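Local structure of R.Pab1 family restriction endonuclease (Campylobacter coli, 7CFA) at residues Y77-I82 and N209-M214. The protein acts as a restriction DNA glycosylase of the R.PabI family, probably excising a base from its recognition sequence in foreign DNA. The protein carries 2 engineered substitutions. Sequence-based numbering, arbitrary orientation.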
ATOM      1  N   TYR A  77     -20.030  10.044  12.738  1.00 53.67           N
ATOM      2  CA  TYR A  77     -20.025   9.384  11.439  1.00 55.54           C
ATOM      3  C   TYR A  77     -19.773   7.897  11.640  1.00 48.74           C
ATOM      4  O   TYR A  77     -18.885   7.516  12.410  1.00 51.26           O
ATOM      5  CB  TYR A  77     -18.957  10.002  10.526  1.00 59.41           C
ATOM      6  CG  TYR A  77     -18.861   9.388   9.148  1.00 61.51           C
ATOM      7  CD1 TYR A  77     -19.928   9.445   8.261  1.00 61.18           C
ATOM      8  CD2 TYR A  77     -17.687   8.778   8.723  1.00 66.58           C
ATOM      9  CE1 TYR A  77     -19.835   8.891   6.996  1.00 63.10           C
ATOM     10  CE2 TYR A  77     -17.584   8.223   7.462  1.00 61.18           C
ATOM     11  CZ  TYR A  77     -18.659   8.282   6.601  1.00 63.36           C
ATOM     12  OH  TYR A  77     -18.559   7.729   5.344  1.00 66.36           O
ATOM     13  N   GLU A  78     -20.562   7.070  10.955  1.00 42.27           N
ATOM     14  CA  GLU A  78     -20.407   5.620  10.966  1.00 40.12           C
ATOM     15  C   GLU A  78     -20.389   5.048  12.378  1.00 37.23           C
ATOM     16  O   GLU A  78     -21.439   4.936  13.014  1.00 45.51           O
ATOM     17  CB  GLU A  78     -19.141   5.219  10.203  1.00 39.94           C
ATOM     18  CG  GLU A  78     -19.278   5.416   8.702  1.00 52.19           C
ATOM     19  CD  GLU A  78     -18.150   4.785   7.913  1.00 55.05           C
ATOM     20  OE1 GLU A  78     -17.016   4.716   8.432  1.00 60.22           O
ATOM     21  OE2 GLU A  78     -18.405   4.354   6.769  1.00 56.86           O
ATOM     22  N   LEU A  79     -19.201   4.689  12.875  1.00 39.86           N
ATOM     23  CA  LEU A  79     -19.104   3.997  14.159  1.00 43.87           C
ATOM     24  C   LEU A  79     -19.708   4.823  15.288  1.00 52.29           C
ATOM     25  O   LEU A  79     -20.517   4.318  16.077  1.00 56.25           O
ATOM     26  CB  LEU A  79     -17.644   3.660  14.463  1.00 43.98           C
ATOM     27  CG  LEU A  79     -17.384   3.023  15.831  1.00 49.09           C
ATOM     28  CD1 LEU A  79     -18.145   1.712  15.968  1.00 48.01           C
ATOM     29  CD2 LEU A  79     -15.895   2.809  16.052  1.00 40.33           C
ATOM     30  N   SER A  80     -19.331   6.100  15.385  1.00 44.47           N
ATOM     31  CA  SER A  80     -19.835   6.924  16.479  1.00 40.13           C
ATOM     32  C   SER A  80     -21.308   7.259  16.298  1.00 40.98           C
ATOM     33  O   SER A  80     -22.031   7.414  17.288  1.00 49.16           O
ATOM     34  CB  SER A  80     -19.011   8.203  16.605  1.00 39.94           C
ATOM     35  OG  SER A  80     -19.196   9.043  15.479  1.00 43.47           O
ATOM     36  N   ASP A  81     -21.770   7.380  15.051  1.00 42.64           N
ATOM     37  CA  ASP A  81     -23.194   7.588  14.820  1.00 48.86           C
ATOM     38  C   ASP A  81     -24.005   6.353  15.188  1.00 46.17           C
ATOM     39  O   ASP A  81     -25.138   6.478  15.665  1.00 58.65           O
ATOM     40  CB  ASP A  81     -23.446   7.974  13.364  1.00 48.88           C
ATOM     41  CG  ASP A  81     -24.908   8.243  13.082  1.00 62.14           C
ATOM     42  OD1 ASP A  81     -25.491   9.112  13.764  1.00 68.23           O
ATOM     43  OD2 ASP A  81     -25.476   7.591  12.181  1.00 67.30           O
ATOM     44  N   ILE A  82     -23.448   5.160  14.970  1.00 47.79           N
ATOM     45  CA  ILE A  82     -24.123   3.935  15.392  1.00 48.74           C
ATOM     46  C   ILE A  82     -24.244   3.898  16.909  1.00 49.62           C
ATOM     47  O   ILE A  82     -25.312   3.609  17.459  1.00 47.84           O
ATOM     48  CB  ILE A  82     -23.378   2.700  14.854  1.00 46.58           C
ATOM     49  CG1 ILE A  82     -23.511   2.617  13.333  1.00 48.08           C
ATOM     50  CG2 ILE A  82     -23.903   1.431  15.509  1.00 42.82           C
ATOM     51  CD1 ILE A  82     -22.496   1.697  12.683  1.00 44.67           C
ATOM     52  N   ASN A 209     -22.362  -4.396  21.298  1.00 39.89           N
ATOM     53  CA  ASN A 209     -21.116  -4.330  22.055  1.00 60.50           C
ATOM     54  C   ASN A 209     -19.889  -4.545  21.179  1.00 54.11           C
ATOM     55  O   ASN A 209     -18.783  -4.169  21.582  1.00 52.18           O
ATOM     56  CB  ASN A 209     -21.133  -5.346  23.196  1.00 64.03           C
ATOM     57  CG  ASN A 209     -21.897  -4.844  24.403  1.00 84.40           C
ATOM     58  OD1 ASN A 209     -21.340  -4.163  25.265  1.00 93.95           O
ATOM     59  ND2 ASN A 209     -23.182  -5.170  24.469  1.00 92.44           N
ATOM     60  N   ILE A 210     -20.059  -5.140  19.996  1.00 48.59           N
ATOM     61  CA  ILE A 210     -18.962  -5.207  19.035  1.00 49.36           C
ATOM     62  C   ILE A 210     -18.513  -3.805  18.648  1.00 52.31           C
ATOM     63  O   ILE A 210     -17.314  -3.513  18.579  1.00 42.14           O
ATOM     64  CB  ILE A 210     -19.388  -6.024  17.802  1.00 52.91           C
ATOM     65  CG1 ILE A 210     -19.637  -7.479  18.197  1.00 46.93           C
ATOM     66  CG2 ILE A 210     -18.339  -5.920  16.701  1.00 57.13           C
ATOM     67  CD1 ILE A 210     -20.225  -8.309  17.093  1.00 62.01           C
ATOM     68  N   PHE A 211     -19.469  -2.912  18.400  1.00 40.84           N
ATOM     69  CA  PHE A 211     -19.119  -1.548  18.022  1.00 41.67           C
ATOM     70  C   PHE A 211     -18.582  -0.759  19.209  1.00 41.37           C
ATOM     71  O   PHE A 211     -17.753   0.140  19.026  1.00 46.96           O
ATOM     72  CB  PHE A 211     -20.333  -0.866  17.383  1.00 40.77           C
ATOM     73  CG  PHE A 211     -20.815  -1.563  16.140  1.00 43.06           C
ATOM     74  CD1 PHE A 211     -21.710  -2.620  16.227  1.00 48.35           C
ATOM     75  CD2 PHE A 211     -20.351  -1.185  14.890  1.00 40.11           C
ATOM     76  CE1 PHE A 211     -22.141  -3.277  15.090  1.00 50.15           C
ATOM     77  CE2 PHE A 211     -20.782  -1.839  13.749  1.00 43.84           C
ATOM     78  CZ  PHE A 211     -21.676  -2.886  13.851  1.00 49.39           C
ATOM     79  N   LEU A 212     -19.020  -1.090  20.428  1.00 43.28           N
ATOM     80  CA  LEU A 212     -18.448  -0.455  21.613  1.00 45.53           C
ATOM     81  C   LEU A 212     -16.997  -0.871  21.819  1.00 44.52           C
ATOM     82  O   LEU A 212     -16.146  -0.035  22.146  1.00 46.20           O
ATOM     83  CB  LEU A 212     -19.278  -0.792  22.850  1.00 46.66           C
ATOM     84  CG  LEU A 212     -20.610  -0.055  23.003  1.00 52.27           C
ATOM     85  CD1 LEU A 212     -21.385  -0.602  24.189  1.00 54.05           C
ATOM     86  CD2 LEU A 212     -20.373   1.439  23.161  1.00 51.68           C
ATOM     87  N   GLU A 213     -16.694  -2.160  21.642  1.00 45.20           N
ATOM     88  CA  GLU A 213     -15.308  -2.608  21.738  1.00 47.34           C
ATOM     89  C   GLU A 213     -14.451  -2.014  20.627  1.00 44.55           C
ATOM     90  O   GLU A 213     -13.251  -1.793  20.823  1.00 49.17           O
ATOM     91  CB  GLU A 213     -15.240  -4.135  21.703  1.00 43.45           C
ATOM     92  CG  GLU A 213     -15.836  -4.804  22.931  1.00 52.78           C
ATOM     93  CD  GLU A 213     -15.626  -6.306  22.947  1.00 62.87           C
ATOM     94  OE1 GLU A 213     -14.974  -6.834  22.021  1.00 65.13           O
ATOM     95  OE2 GLU A 213     -16.113  -6.961  23.891  1.00 77.18           O
ATOM     96  N   MET A 214     -15.046  -1.748  19.464  1.00 38.99           N
ATOM     97  CA  MET A 214     -14.291  -1.143  18.373  1.00 45.88           C
ATOM     98  C   MET A 214     -13.971   0.314  18.674  1.00 45.67           C
ATOM     99  O   MET A 214     -12.893   0.806  18.320  1.00 50.01           O
ATOM    100  CB  MET A 214     -15.073  -1.261  17.067  1.00 44.82           C
ATOM    101  CG  MET A 214     -14.229  -1.092  15.819  1.00 56.26           C
ATOM    102  SD  MET A 214     -15.249  -1.094  14.337  1.00 67.75           S
ATOM    103  CE  MET A 214     -16.400  -2.402  14.742  1.00 59.45           C
TER
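With CG of Leu79 anti to the backbone N (chi1 176°), its two methyls reach across to Phe211 and Met214, while CG of Phe211, turned beside its own backbone N (chi1 -60°), carries the ring to the flank of Leu79 and Ile82. Leu79 contributes the most buried surface of the four residues that touch. Its CD1 settles 3.7 Å from CB of Phe211 and lies in the plane of the ring, at its edge. The same methyl comes within 3.5 Å of Phe211 O, so that it rests on the helix backbone as well as on the side chain. The other methyl, CD2, turns to Met214 and approaches its CG at 4.2 Å. Whereas Leu79 meets the edge of the ring, Ile82, one helical turn further on, covers a face: both of its branches lie on the same side, CG2 over the face and CD1 4.1 Å from CE2 of Phe211. The side chains that meet are apolar, and all four residues are buried. Glu78, at the N-cap position before helix 79-88, turns its carboxylate to other partners, with OE1 in a salt bridge to Lys20 and OE2 hydrogen-bonded to Trp51. Beyond the helix pair, Phe211 also packs on Leu201 and Ile203 of strand 198-203 and meets the ring of Phe172, their planes inclined at about 65°. Met214 touches Leu170 and Phe172, and Ile82 leans on Tyr10, so the start of helix 79-88 and helix 208-219 meet where their side chains also touch strands 166-175, 198-203 and 8-13.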